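Local coordinates for protein carbohydrate deacetylase (Enterococcus faecalis, PDB 2I5I) that probably removes acetyl groups from acetylated carbohydrates, a magnesium-dependent hydrolysis in oligosaccharide breakdown, at residues Val208-Cys213 and Ala256-Leu261; Ala216-Ile221 and Gly227-Arg232; Glu26-Gly31 and Ala56-Ile61; Asp12-Thr17 and Gln22-Ala27. All coordinates share one frame; numbering follows the deposited sequence. Where two conformers were deposited one is given.

Contact 1 of 4, residues Val208-Cys213 and Ala256-Leu261; sequences VFEINC and ANYESL
The phenol of Y258 ends on the carboxylate of E210: OH donates to OE1 over 2.5 Å, a very short hydrogen bond. OE1 sits at the edge of the tyrosine ring, near its plane, while the carboxylate is turned 81° from the ring, so the two groups meet almost squarely rather than lying alongside. E210 gets there with an extended chain, its CG opposite the backbone N (chi1 -179°), and this carries the acid well out from strand 208-213. Two residues earlier on the same side of the strand, V208 adds an apolar patch. Its CG2 lies 4.2 Å from CD2 of L261, and its CG1 passes 4.3 Å from OG of S260; compact branched chains suit this buried spot.

The tyrosine is presented by a tight backbone. N257 OD1 accepts from E259 N at 2.9 Å, an Asx turn that asparagine is well shaped to make, and N257 O takes both S260 OG, at 2.8 Å, and S260 N. The serine hydroxyl thus bonds back to the carbonyl just ahead of the 3-10 segment 258-260. Further out, R156 forms a salt bridge with E210 OE2, so the carboxylate is gripped at both oxygens, which would be expected to stabilise the negative charge in this buried place. H126 stacks on the Y258 ring. Strand 208-213 runs parallel between 6-11 and 179-181, and the chain after strand 254-256 folds back against it, an arrangement consistent with the distorted beta/alpha barrel of the YdjC deacetylases.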
loop_
_atom_site.group_PDB
_atom_site.type_symbol
_atom_site.label_atom_id
_atom_site.label_comp_id
_atom_site.label_asym_id
_atom_site.label_seq_id
_atom_site.Cartn_x
_atom_site.Cartn_y
_atom_site.Cartn_z
ATOM N N VAL A 208 23.703 -4.106 -26.304
ATOM C CA VAL A 208 22.888 -4.725 -25.273
ATOM C C VAL A 208 23.238 -6.199 -25.068
ATOM O O VAL A 208 23.257 -6.996 -26.004
ATOM C CB VAL A 208 21.387 -4.631 -25.577
ATOM C CG1 VAL A 208 20.572 -5.184 -24.414
ATOM C CG2 VAL A 208 20.981 -3.191 -25.870
ATOM N N PHE A 209 23.482 -6.543 -23.807
ATOM C CA PHE A 209 23.894 -7.851 -23.374
ATOM C C PHE A 209 22.947 -8.398 -22.298
ATOM O O PHE A 209 22.431 -7.600 -21.509
ATOM C CB PHE A 209 25.311 -7.840 -22.806
ATOM C CG PHE A 209 26.343 -7.228 -23.736
ATOM C CD1 PHE A 209 26.394 -5.862 -23.929
ATOM C CD2 PHE A 209 27.232 -8.045 -24.401
ATOM C CE1 PHE A 209 27.324 -5.305 -24.786
ATOM C CE2 PHE A 209 28.169 -7.501 -25.262
ATOM C CZ PHE A 209 28.206 -6.137 -25.451
ATOM N N GLU A 210 22.754 -9.708 -22.301
ATOM C CA GLU A 210 21.935 -10.359 -21.281
ATOM C C GLU A 210 22.749 -11.457 -20.608
ATOM O O GLU A 210 23.284 -12.367 -21.245
ATOM C CB GLU A 210 20.631 -10.943 -21.828
ATOM C CG GLU A 210 19.801 -11.579 -20.718
ATOM C CD GLU A 210 18.463 -12.128 -21.137
ATOM O OE1 GLU A 210 18.125 -12.052 -22.337
ATOM O OE2 GLU A 210 17.720 -12.653 -20.272
ATOM N N ILE A 211 22.839 -11.350 -19.281
ATOM C CA ILE A 211 23.305 -12.498 -18.510
ATOM C C ILE A 211 22.112 -13.121 -17.800
ATOM O O ILE A 211 21.414 -12.425 -17.055
ATOM C CB ILE A 211 24.342 -12.077 -17.457
ATOM C CG1 ILE A 211 25.705 -11.671 -18.005
ATOM C CG2 ILE A 211 24.470 -13.189 -16.421
ATOM C CD1 ILE A 211 26.486 -10.759 -17.067
ATOM N N ASN A 212 21.814 -14.405 -18.004
ATOM C CA ASN A 212 20.661 -14.960 -17.282
ATOM C C ASN A 212 21.188 -15.671 -16.029
ATOM O O ASN A 212 22.388 -15.942 -15.849
ATOM C CB ASN A 212 19.798 -15.866 -18.137
ATOM C CG ASN A 212 20.358 -17.239 -18.412
ATOM O OD1 ASN A 212 21.567 -17.362 -18.619
ATOM N ND2 ASN A 212 19.505 -18.249 -18.437
ATOM N N CYS A 213 20.241 -15.940 -15.125
ATOM C CA CYS A 213 20.639 -16.571 -13.867
ATOM C C CYS A 213 19.423 -17.201 -13.188
ATOM O O CYS A 213 18.310 -16.947 -13.623
ATOM C CB CYS A 213 21.300 -15.559 -12.935
ATOM S SG CYS A 213 20.334 -14.067 -12.600
ATOM N N ALA A 256 20.512 -2.520 -17.168
ATOM C CA ALA A 256 19.273 -2.250 -17.864
ATOM C C ALA A 256 18.282 -3.393 -17.843
ATOM O O ALA A 256 18.511 -4.472 -17.302
ATOM C CB ALA A 256 19.644 -1.918 -19.318
ATOM N N ASN A 257 17.145 -3.160 -18.492
ATOM C CA ASN A 257 16.094 -4.168 -18.606
ATOM C C ASN A 257 15.578 -4.155 -20.043
ATOM O O ASN A 257 16.144 -3.379 -20.828
ATOM C CB ASN A 257 14.974 -3.944 -17.592
ATOM C CG ASN A 257 14.378 -2.555 -17.660
ATOM O OD1 ASN A 257 14.082 -2.041 -18.745
ATOM N ND2 ASN A 257 14.213 -1.966 -16.481
ATOM N N TYR A 258 14.608 -4.988 -20.378
ATOM C CA TYR A 258 14.142 -5.047 -21.773
ATOM C C TYR A 258 13.328 -3.839 -22.189
ATOM O O TYR A 258 12.897 -3.761 -23.349
ATOM C CB TYR A 258 13.350 -6.335 -22.039
ATOM C CG TYR A 258 14.168 -7.537 -22.456
ATOM C CD1 TYR A 258 14.883 -8.311 -21.564
ATOM C CD2 TYR A 258 14.231 -7.933 -23.793
ATOM C CE1 TYR A 258 15.638 -9.415 -21.928
ATOM C CE2 TYR A 258 14.971 -9.030 -24.171
ATOM C CZ TYR A 258 15.678 -9.784 -23.267
ATOM O OH TYR A 258 16.397 -10.872 -23.682
ATOM N N GLU A 259 13.069 -2.843 -21.343
ATOM C CA GLU A 259 12.506 -1.577 -21.774
ATOM C C GLU A 259 13.453 -0.903 -22.779
ATOM O O GLU A 259 13.043 -0.067 -23.578
ATOM C CB GLU A 259 12.279 -0.590 -20.619
ATOM C CG GLU A 259 11.132 -0.912 -19.681
ATOM C CD GLU A 259 9.779 -1.004 -20.364
ATOM O OE1 GLU A 259 9.534 -0.303 -21.378
ATOM O OE2 GLU A 259 8.935 -1.801 -19.889
ATOM N N SER A 260 14.725 -1.256 -22.747
ATOM C CA SER A 260 15.762 -0.748 -23.624
ATOM C C SER A 260 15.644 -1.329 -25.040
ATOM O O SER A 260 16.325 -0.870 -25.963
ATOM C CB SER A 260 17.150 -1.077 -23.083
ATOM O OG SER A 260 17.422 -2.466 -23.206
ATOM N N LEU A 261 14.772 -2.314 -25.188
ATOM C CA LEU A 261 14.505 -3.023 -26.427
ATOM C C LEU A 261 13.036 -3.025 -26.826
ATOM O O LEU A 261 12.606 -3.876 -27.602
ATOM C CB LEU A 261 14.966 -4.483 -26.309
ATOM C CG LEU A 261 16.472 -4.706 -26.140
ATOM C CD1 LEU A 261 16.747 -6.170 -25.829
ATOM C CD2 LEU A 261 17.231 -4.228 -27.373
#

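Contact 2 of 4, residues Ala216-Ile221 and Gly227-Arg232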
loop_
_atom_site.group_PDB
_atom_site.type_symbol
_atom_site.label_atom_id
_atom_site.label_comp_id
_atom_site.label_asym_id
_atom_site.label_seq_id
_atom_site.Cartn_x
_atom_site.Cartn_y
_atom_site.Cartn_z
ATOM N N ALA A 216 17.356 -18.162 -6.166
ATOM C CA ALA A 216 16.228 -18.645 -5.403
ATOM C C ALA A 216 16.646 -18.840 -3.941
ATOM O O ALA A 216 17.830 -18.991 -3.688
ATOM C CB ALA A 216 15.697 -19.968 -5.917
ATOM N N PHE A 217 15.645 -18.811 -3.073
ATOM C CA PHE A 217 15.695 -19.438 -1.773
ATOM C C PHE A 217 15.181 -20.859 -1.993
ATOM O O PHE A 217 14.483 -21.114 -2.976
ATOM C CB PHE A 217 14.881 -18.704 -0.713
ATOM C CG PHE A 217 15.319 -17.279 -0.445
ATOM C CD1 PHE A 217 16.627 -16.836 -0.538
ATOM C CD2 PHE A 217 14.384 -16.314 -0.071
ATOM C CE1 PHE A 217 16.959 -15.515 -0.237
ATOM C CE2 PHE A 217 14.683 -15.005 0.209
ATOM C CZ PHE A 217 15.997 -14.594 0.099
ATOM N N ILE A 218 15.504 -21.764 -1.093
ATOM C CA ILE A 218 15.043 -23.146 -1.210
ATOM C C ILE A 218 13.790 -23.384 -0.362
ATOM O O ILE A 218 13.770 -23.010 0.822
ATOM C CB ILE A 218 16.121 -24.165 -0.801
ATOM C CG1 ILE A 218 17.466 -24.042 -1.507
ATOM C CG2 ILE A 218 15.596 -25.583 -0.997
ATOM C CD1 ILE A 218 17.406 -23.501 -2.911
ATOM N N ASP A 219 12.801 -24.005 -0.991
ATOM C CA ASP A 219 11.613 -24.543 -0.322
ATOM C C ASP A 219 11.481 -26.004 -0.748
ATOM O O ASP A 219 12.218 -26.497 -1.615
ATOM C CB ASP A 219 10.332 -23.781 -0.546
ATOM C CG ASP A 219 9.890 -23.434 -1.953
ATOM O OD1 ASP A 219 10.505 -23.838 -2.965
ATOM O OD2 ASP A 219 8.888 -22.693 -2.069
ATOM N N THR A 220 10.587 -26.749 -0.120
ATOM C CA THR A 220 10.449 -28.138 -0.561
ATOM C C THR A 220 9.887 -28.180 -1.983
ATOM O O THR A 220 10.179 -29.119 -2.709
ATOM C CB THR A 220 9.514 -28.956 0.340
ATOM O OG1 THR A 220 8.247 -28.282 0.416
ATOM C CG2 THR A 220 10.046 -29.027 1.762
ATOM N N ILE A 221 9.083 -27.180 -2.335
ATOM C CA ILE A 221 8.483 -27.190 -3.678
ATOM C C ILE A 221 9.608 -27.159 -4.706
ATOM O O ILE A 221 9.615 -27.958 -5.640
ATOM C CB ILE A 221 7.482 -26.056 -3.879
ATOM C CG1 ILE A 221 6.385 -26.038 -2.799
ATOM C CG2 ILE A 221 6.823 -26.083 -5.249
ATOM C CD1 ILE A 221 6.109 -24.625 -2.359
ATOM N N GLY A 227 15.908 -30.395 -10.403
ATOM C CA GLY A 227 17.238 -30.903 -10.158
ATOM C C GLY A 227 18.283 -29.823 -9.955
ATOM O O GLY A 227 19.297 -30.138 -9.343
ATOM N N TYR A 228 18.055 -28.598 -10.424
ATOM C CA TYR A 228 18.934 -27.472 -10.134
ATOM C C TYR A 228 18.374 -26.729 -8.917
ATOM O O TYR A 228 17.498 -25.875 -9.047
ATOM C CB TYR A 228 19.073 -26.496 -11.304
ATOM C CG TYR A 228 20.200 -25.490 -11.170
ATOM C CD1 TYR A 228 21.513 -25.882 -10.948
ATOM C CD2 TYR A 228 19.987 -24.119 -11.263
ATOM C CE1 TYR A 228 22.559 -24.976 -10.821
ATOM C CE2 TYR A 228 21.013 -23.201 -11.143
ATOM C CZ TYR A 228 22.304 -23.626 -10.925
ATOM O OH TYR A 228 23.334 -22.726 -10.794
ATOM N N CYS A 229 18.886 -27.089 -7.753
ATOM C CA CYS A 229 18.267 -26.607 -6.511
ATOM C C CYS A 229 19.244 -25.855 -5.633
ATOM O O CYS A 229 19.272 -24.622 -5.600
ATOM C CB CYS A 229 17.676 -27.825 -5.791
ATOM S SG CYS A 229 16.735 -27.414 -4.301
HETATM N N MSE A 230 20.114 -26.558 -4.896
HETATM C CA MSE A 230 20.985 -25.885 -3.935
HETATM C C MSE A 230 21.885 -24.829 -4.547
HETATM O O MSE A 230 22.137 -23.836 -3.824
HETATM C CB MSE A 230 21.804 -26.932 -3.177
HETATM C CG MSE A 230 21.077 -27.828 -2.201
HETATM SE SE MSE A 230 19.828 -27.138 -1.096
HETATM C CE MSE A 230 20.831 -26.127 -0.003
ATOM N N PRO A 231 22.423 -24.866 -5.754
ATOM C CA PRO A 231 23.274 -23.747 -6.197
ATOM C C PRO A 231 22.541 -22.410 -6.331
ATOM O O PRO A 231 23.158 -21.342 -6.330
ATOM C CB PRO A 231 23.739 -24.180 -7.595
ATOM C CG PRO A 231 23.609 -25.675 -7.567
ATOM C CD PRO A 231 22.326 -25.898 -6.802
ATOM N N ARG A 232 21.220 -22.465 -6.417
ATOM C CA ARG A 232 20.483 -21.212 -6.616
ATOM C C ARG A 232 20.681 -20.276 -5.430
ATOM O O ARG A 232 20.641 -19.052 -5.574
ATOM C CB ARG A 232 19.010 -21.476 -6.845
ATOM C CG ARG A 232 18.620 -22.423 -7.963
ATOM C CD ARG A 232 17.185 -22.100 -8.414
ATOM N NE ARG A 232 16.749 -23.094 -9.376
ATOM C CZ ARG A 232 15.943 -22.963 -10.402
ATOM N NH1 ARG A 232 15.362 -21.829 -10.725
ATOM N NH2 ARG A 232 15.703 -24.040 -11.142
#
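C229 is the first residue of 227-232 to meet 216-221, with I218 as its partner: SG lies 3.9 Å from the isoleucine CG2, and the cysteine's carbonyl O is 3.5 Å from CD1. Opposite the backbone N (chi1 -175°), this is a small, weakly polar sulfur that packs readily beside a branched chain. Next comes M230, a selenomethionine, whose chain bends twice and crosses I218 at about a right angle, bringing SE to 3.9 Å from CG1. I218 is thus touched on three of its carbons, and it also packs on I218 of a third subunit.

Both segments belong to the long excursion that follows strand 208-213, and each leads into a helix, 220-225 and 231-239; D219 caps the first through OD1 and L222 N. In the second, R232 N bonds back to C229 O. The arginine starts toward A216, whose single methyl fits against its methylenes, the alanine CB lying 3.8 Å from CB and 3.6 Å from CD of R232. R232 O accepts a weak bond from A216 N at 3.5 Å. The guanidinium then leads away: NE donates to Y228 O at 2.9 Å and 170°, with that oxygen in the guanidinium plane, which fixes the rotation of the group and leaves NH1 for its salt bridge with D13. The side chain of R232 comes about 6 Å from that of H130, a predicted magnesium ligand.

Contact 3 of 4, residues Glu26-Gly31 and Ala56-Ile61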
loop_
_atom_site.group_PDB
_atom_site.type_symbol
_atom_site.label_atom_id
_atom_site.label_comp_id
_atom_site.label_asym_id
_atom_site.label_seq_id
_atom_site.Cartn_x
_atom_site.Cartn_y
_atom_site.Cartn_z
ATOM N N GLU A 26 14.970 -10.842 -3.650
ATOM C CA GLU A 26 16.158 -10.488 -2.873
ATOM C C GLU A 26 17.339 -10.042 -3.735
ATOM O O GLU A 26 18.029 -9.066 -3.492
ATOM C CB GLU A 26 16.548 -11.704 -2.029
ATOM C CG GLU A 26 17.711 -11.468 -1.092
ATOM C CD GLU A 26 17.465 -10.536 0.075
ATOM O OE1 GLU A 26 16.305 -10.178 0.376
ATOM O OE2 GLU A 26 18.473 -10.145 0.720
ATOM N N ALA A 27 17.572 -10.855 -4.760
ATOM C CA ALA A 27 18.652 -10.639 -5.711
ATOM C C ALA A 27 18.467 -9.335 -6.469
ATOM O O ALA A 27 19.441 -8.709 -6.878
ATOM C CB ALA A 27 18.683 -11.847 -6.657
ATOM N N HIS A 28 17.225 -8.902 -6.659
ATOM C CA HIS A 28 16.992 -7.606 -7.291
ATOM C C HIS A 28 17.170 -6.461 -6.304
ATOM O O HIS A 28 17.904 -5.497 -6.554
ATOM C CB HIS A 28 15.592 -7.566 -7.896
ATOM C CG HIS A 28 15.089 -6.230 -8.308
ATOM N ND1 HIS A 28 15.580 -5.579 -9.421
ATOM C CD2 HIS A 28 14.159 -5.397 -7.787
ATOM C CE1 HIS A 28 14.983 -4.413 -9.564
ATOM N NE2 HIS A 28 14.104 -4.276 -8.589
ATOM N N LYS A 29 16.500 -6.565 -5.160
ATOM C CA LYS A 29 16.426 -5.444 -4.221
ATOM C C LYS A 29 17.759 -5.189 -3.532
ATOM O O LYS A 29 18.066 -4.024 -3.279
ATOM C CB LYS A 29 15.315 -5.697 -3.194
ATOM C CG LYS A 29 13.913 -5.587 -3.784
ATOM C CD LYS A 29 12.844 -5.894 -2.744
ATOM C CE LYS A 29 12.307 -4.611 -2.126
ATOM N NZ LYS A 29 11.663 -4.899 -0.798
ATOM N N ARG A 30 18.518 -6.231 -3.228
ATOM C CA ARG A 30 19.812 -6.143 -2.590
ATOM C C ARG A 30 20.979 -6.359 -3.544
ATOM O O ARG A 30 22.140 -6.309 -3.158
ATOM C CB ARG A 30 19.926 -7.214 -1.471
ATOM C CG ARG A 30 20.851 -6.741 -0.350
ATOM C CD ARG A 30 21.155 -7.847 0.660
ATOM N NE ARG A 30 19.929 -8.216 1.359
ATOM C CZ ARG A 30 19.370 -7.545 2.358
ATOM N NH1 ARG A 30 19.900 -6.436 2.842
ATOM N NH2 ARG A 30 18.243 -7.995 2.903
ATOM N N GLY A 31 20.709 -6.657 -4.816
ATOM C CA GLY A 31 21.744 -7.153 -5.707
ATOM C C GLY A 31 21.610 -6.573 -7.111
ATOM O O GLY A 31 20.992 -5.532 -7.293
ATOM N N ALA A 56 8.420 -5.516 -4.819
ATOM C CA ALA A 56 9.504 -5.278 -5.773
ATOM C C ALA A 56 9.028 -4.455 -6.969
ATOM O O ALA A 56 9.182 -4.903 -8.108
ATOM C CB ALA A 56 10.075 -6.605 -6.262
ATOM N N PRO A 57 8.435 -3.289 -6.751
ATOM C CA PRO A 57 7.780 -2.530 -7.821
ATOM C C PRO A 57 8.759 -2.066 -8.901
ATOM O O PRO A 57 8.333 -1.707 -10.004
ATOM C CB PRO A 57 7.214 -1.296 -7.106
ATOM C CG PRO A 57 8.052 -1.172 -5.865
ATOM C CD PRO A 57 8.341 -2.587 -5.457
ATOM N N THR A 58 10.056 -2.063 -8.610
ATOM C CA THR A 58 11.049 -1.668 -9.582
ATOM C C THR A 58 11.453 -2.824 -10.498
ATOM O O THR A 58 12.271 -2.649 -11.414
ATOM C CB THR A 58 12.318 -1.123 -8.899
ATOM O OG1 THR A 58 12.791 -2.063 -7.929
ATOM C CG2 THR A 58 12.005 0.158 -8.129
ATOM N N LEU A 59 10.929 -4.022 -10.245
ATOM C CA LEU A 59 11.459 -5.180 -10.983
ATOM C C LEU A 59 10.783 -5.353 -12.332
ATOM O O LEU A 59 9.559 -5.386 -12.423
ATOM C CB LEU A 59 11.323 -6.436 -10.130
ATOM C CG LEU A 59 11.695 -7.772 -10.776
ATOM C CD1 LEU A 59 13.144 -7.760 -11.229
ATOM C CD2 LEU A 59 11.449 -8.939 -9.833
ATOM N N ALA A 60 11.606 -5.456 -13.385
ATOM C CA ALA A 60 11.023 -5.660 -14.715
ATOM C C ALA A 60 10.722 -7.137 -14.921
ATOM O O ALA A 60 11.465 -8.030 -14.512
ATOM C CB ALA A 60 11.942 -5.098 -15.785
ATOM N N ILE A 61 9.580 -7.429 -15.557
ATOM C CA ILE A 61 9.130 -8.802 -15.674
ATOM C C ILE A 61 8.630 -9.166 -17.082
ATOM O O ILE A 61 7.749 -8.486 -17.598
ATOM C CB ILE A 61 7.987 -9.093 -14.675
ATOM C CG1 ILE A 61 8.380 -8.733 -13.238
ATOM C CG2 ILE A 61 7.514 -10.527 -14.787
ATOM C CD1 ILE A 61 7.241 -8.960 -12.258
#
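H28, near the C-terminal end of helix 18-29, packs its imidazole on the type I turn A56-L59, a mixed polar and apolar contact that joins the end of this helix to the turn before strand 60-65 of the beta/alpha fold. Its CG points away from the backbone N (chi1 167°), which swings the ring onto the turn. T58 supplies the polar half. Its OG1 lies at the edge of the imidazole, near the ring plane, 2.7 Å from NE2, and the hydrogen bond is nearly straight at 165°. L59 supplies the apolar half from over one face: its CB is 3.9 Å from the ring centroid and 17° off the normal, a CH-pi contact. A histidine suits the place because it offers a flat face and an in-plane nitrogen at once.

The turn is closed by L59 N bonding to A56 O at 2.9 Å, which places T58 at the ring edge and L59 over the face. At the other ring nitrogen, ND1 bonds to V33 O, so both nitrogens are engaged and the imidazole is held against rotation. Around the contact, T58 packs on S120 of a second subunit, and R30 forms a salt bridge with E47 of a third. CD1 of L59 extends the leucine's contact along the ring, 3.8 Å from CG of H28.

Contact 4 of 4, residues Asp12-Thr17 and Gln22-Ala27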
loop_
_atom_site.group_PDB
_atom_site.type_symbol
_atom_site.label_atom_id
_atom_site.label_comp_id
_atom_site.label_asym_id
_atom_site.label_seq_id
_atom_site.Cartn_x
_atom_site.Cartn_y
_atom_site.Cartn_z
ATOM N N ASP A 12 15.725 -16.185 -14.337
ATOM C CA ASP A 12 14.690 -17.058 -14.865
ATOM C C ASP A 12 13.871 -17.707 -13.742
ATOM O O ASP A 12 14.362 -17.876 -12.617
ATOM C CB ASP A 12 15.343 -18.122 -15.758
ATOM C CG ASP A 12 16.011 -17.535 -16.987
ATOM O OD1 ASP A 12 16.050 -16.296 -17.141
ATOM O OD2 ASP A 12 16.511 -18.331 -17.817
ATOM N N ASP A 13 12.625 -18.031 -14.031
ATOM C CA ASP A 13 11.753 -18.863 -13.226
ATOM C C ASP A 13 10.987 -18.112 -12.142
ATOM O O ASP A 13 10.584 -18.709 -11.140
ATOM C CB ASP A 13 12.547 -20.005 -12.567
ATOM C CG ASP A 13 13.091 -21.022 -13.553
ATOM O OD1 ASP A 13 12.558 -21.052 -14.680
ATOM O OD2 ASP A 13 14.037 -21.782 -13.228
ATOM N N PHE A 14 10.726 -16.830 -12.332
ATOM C CA PHE A 14 9.805 -16.129 -11.402
ATOM C C PHE A 14 8.488 -16.860 -11.301
ATOM O O PHE A 14 7.938 -17.343 -12.295
ATOM C CB PHE A 14 9.608 -14.684 -11.852
ATOM C CG PHE A 14 9.167 -13.742 -10.733
ATOM C CD1 PHE A 14 10.034 -13.497 -9.673
ATOM C CD2 PHE A 14 7.925 -13.145 -10.787
ATOM C CE1 PHE A 14 9.628 -12.642 -8.657
ATOM C CE2 PHE A 14 7.515 -12.282 -9.775
ATOM C CZ PHE A 14 8.385 -12.037 -8.732
ATOM N N GLY A 15 7.909 -16.997 -10.103
ATOM C CA GLY A 15 6.667 -17.704 -9.919
ATOM C C GLY A 15 6.787 -19.213 -9.939
ATOM O O GLY A 15 5.772 -19.900 -9.807
ATOM N N TYR A 16 7.994 -19.745 -10.106
ATOM C CA TYR A 16 8.200 -21.183 -10.143
ATOM C C TYR A 16 7.695 -21.801 -8.845
ATOM O O TYR A 16 6.847 -22.696 -8.807
ATOM C CB TYR A 16 9.669 -21.471 -10.398
ATOM C CG TYR A 16 10.042 -22.872 -10.810
ATOM C CD1 TYR A 16 9.102 -23.794 -11.258
ATOM C CD2 TYR A 16 11.371 -23.262 -10.745
ATOM C CE1 TYR A 16 9.503 -25.063 -11.623
ATOM C CE2 TYR A 16 11.773 -24.535 -11.116
ATOM C CZ TYR A 16 10.828 -25.432 -11.553
ATOM O OH TYR A 16 11.226 -26.704 -11.923
ATOM N N THR A 17 8.253 -21.318 -7.735
ATOM C CA THR A 17 7.778 -21.691 -6.400
ATOM C C THR A 17 7.874 -20.473 -5.480
ATOM O O THR A 17 8.620 -19.530 -5.768
ATOM C CB THR A 17 8.488 -22.911 -5.811
ATOM O OG1 THR A 17 9.479 -22.519 -4.864
ATOM C CG2 THR A 17 9.349 -23.737 -6.779
ATOM N N GLN A 22 10.806 -15.401 -3.943
ATOM C CA GLN A 22 11.396 -14.461 -2.969
ATOM C C GLN A 22 12.912 -14.379 -3.086
ATOM O O GLN A 22 13.530 -13.350 -2.814
ATOM C CB GLN A 22 10.987 -14.847 -1.549
ATOM C CG GLN A 22 9.495 -14.731 -1.266
ATOM C CD GLN A 22 8.996 -13.309 -1.423
ATOM O OE1 GLN A 22 9.667 -12.366 -1.031
ATOM N NE2 GLN A 22 7.790 -13.102 -1.952
ATOM N N GLY A 23 13.560 -15.458 -3.515
ATOM C CA GLY A 23 14.985 -15.386 -3.787
ATOM C C GLY A 23 15.293 -14.431 -4.929
ATOM O O GLY A 23 16.254 -13.675 -4.855
ATOM N N ILE A 24 14.464 -14.461 -5.977
ATOM C CA ILE A 24 14.665 -13.471 -7.044
ATOM C C ILE A 24 14.460 -12.056 -6.554
ATOM O O ILE A 24 15.250 -11.153 -6.836
ATOM C CB ILE A 24 13.733 -13.781 -8.229
ATOM C CG1 ILE A 24 14.170 -15.063 -8.954
ATOM C CG2 ILE A 24 13.661 -12.636 -9.209
ATOM C CD1 ILE A 24 13.096 -15.695 -9.796
ATOM N N ILE A 25 13.390 -11.815 -5.777
ATOM C CA ILE A 25 13.170 -10.462 -5.263
ATOM C C ILE A 25 14.356 -9.978 -4.453
ATOM O O ILE A 25 14.742 -8.811 -4.568
ATOM C CB ILE A 25 11.843 -10.420 -4.471
ATOM C CG1 ILE A 25 10.625 -10.525 -5.381
ATOM C CG2 ILE A 25 11.760 -9.176 -3.590
ATOM C CD1 ILE A 25 9.258 -10.663 -4.739
ATOM N N GLU A 26 14.970 -10.842 -3.650
ATOM C CA GLU A 26 16.158 -10.488 -2.873
ATOM C C GLU A 26 17.339 -10.042 -3.735
ATOM O O GLU A 26 18.029 -9.066 -3.492
ATOM C CB GLU A 26 16.548 -11.704 -2.029
ATOM C CG GLU A 26 17.711 -11.468 -1.092
ATOM C CD GLU A 26 17.465 -10.536 0.075
ATOM O OE1 GLU A 26 16.305 -10.178 0.376
ATOM O OE2 GLU A 26 18.473 -10.145 0.720
ATOM N N ALA A 27 17.572 -10.855 -4.760
ATOM C CA ALA A 27 18.652 -10.639 -5.711
ATOM C C ALA A 27 18.467 -9.335 -6.469
ATOM O O ALA A 27 19.441 -8.709 -6.878
ATOM C CB ALA A 27 18.683 -11.847 -6.657
#
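At the corner where strand 6-11 gives way to the short strand 13-14, F14 packs on I24 and I25 of helix 18-29, beside a likely metal site. The ring carbon CD1 of F14 lies 3.8 Å from CG2 of I24, with the ring oblique to the methyl. Farther round the ring, CE1 comes within 4.0 Å of CG1 of I25, which sits at the edge near the ring plane. CG of F14 lies opposite the backbone N (chi1 -157°), and from there the ring reaches over to the helix. I24 also brings CD1 against the backbone, 3.7 Å from F14 N and 3.8 Å from D12 O. Beta-branched chains suit this helix face, since each offers a methyl or methylene on more than one side.

A type II turn from D13 to Y16 shapes the loop, closed by Y16 N to D13 O at 3.0 Å. G15 occupies its third position with phi 77°, which a residue without a side chain adopts easily. T17 then takes the N-cap position of helix 18-29. D12 turns away from the helix to form a salt bridge with R156. OD2 of D13 forms another with R232. D13 with H64 and H130 may form a metal site, H130 being a predicted magnesium ligand, consistent with the Asp-His-His site of YdjC-type deacetylases at the end of the first barrel strand.

Overall arrangement
Contacts 3 and 4 share E26 and A27 on helix 18-29, with centres 9 Å apart: contact 4 fixes the helix to the strand corner, contact 3 its far end to the turn leading into strand 60-65. Contact 2 lies about 10 Å from contact 4, centre to centre, and is tied to it by the salt bridge between R232 NH1 and D13 OD2, 2.8 Å long; these two contacts border the likely metal site. Contact 1 sits away from that site, 24 Å from contact 2 between centres, yet its strand reaches the corner through C213 O and D12 N, 2.8 Å apart. N257 CB of contact 1 also packs 3.7 Å from A60 CB of contact 3.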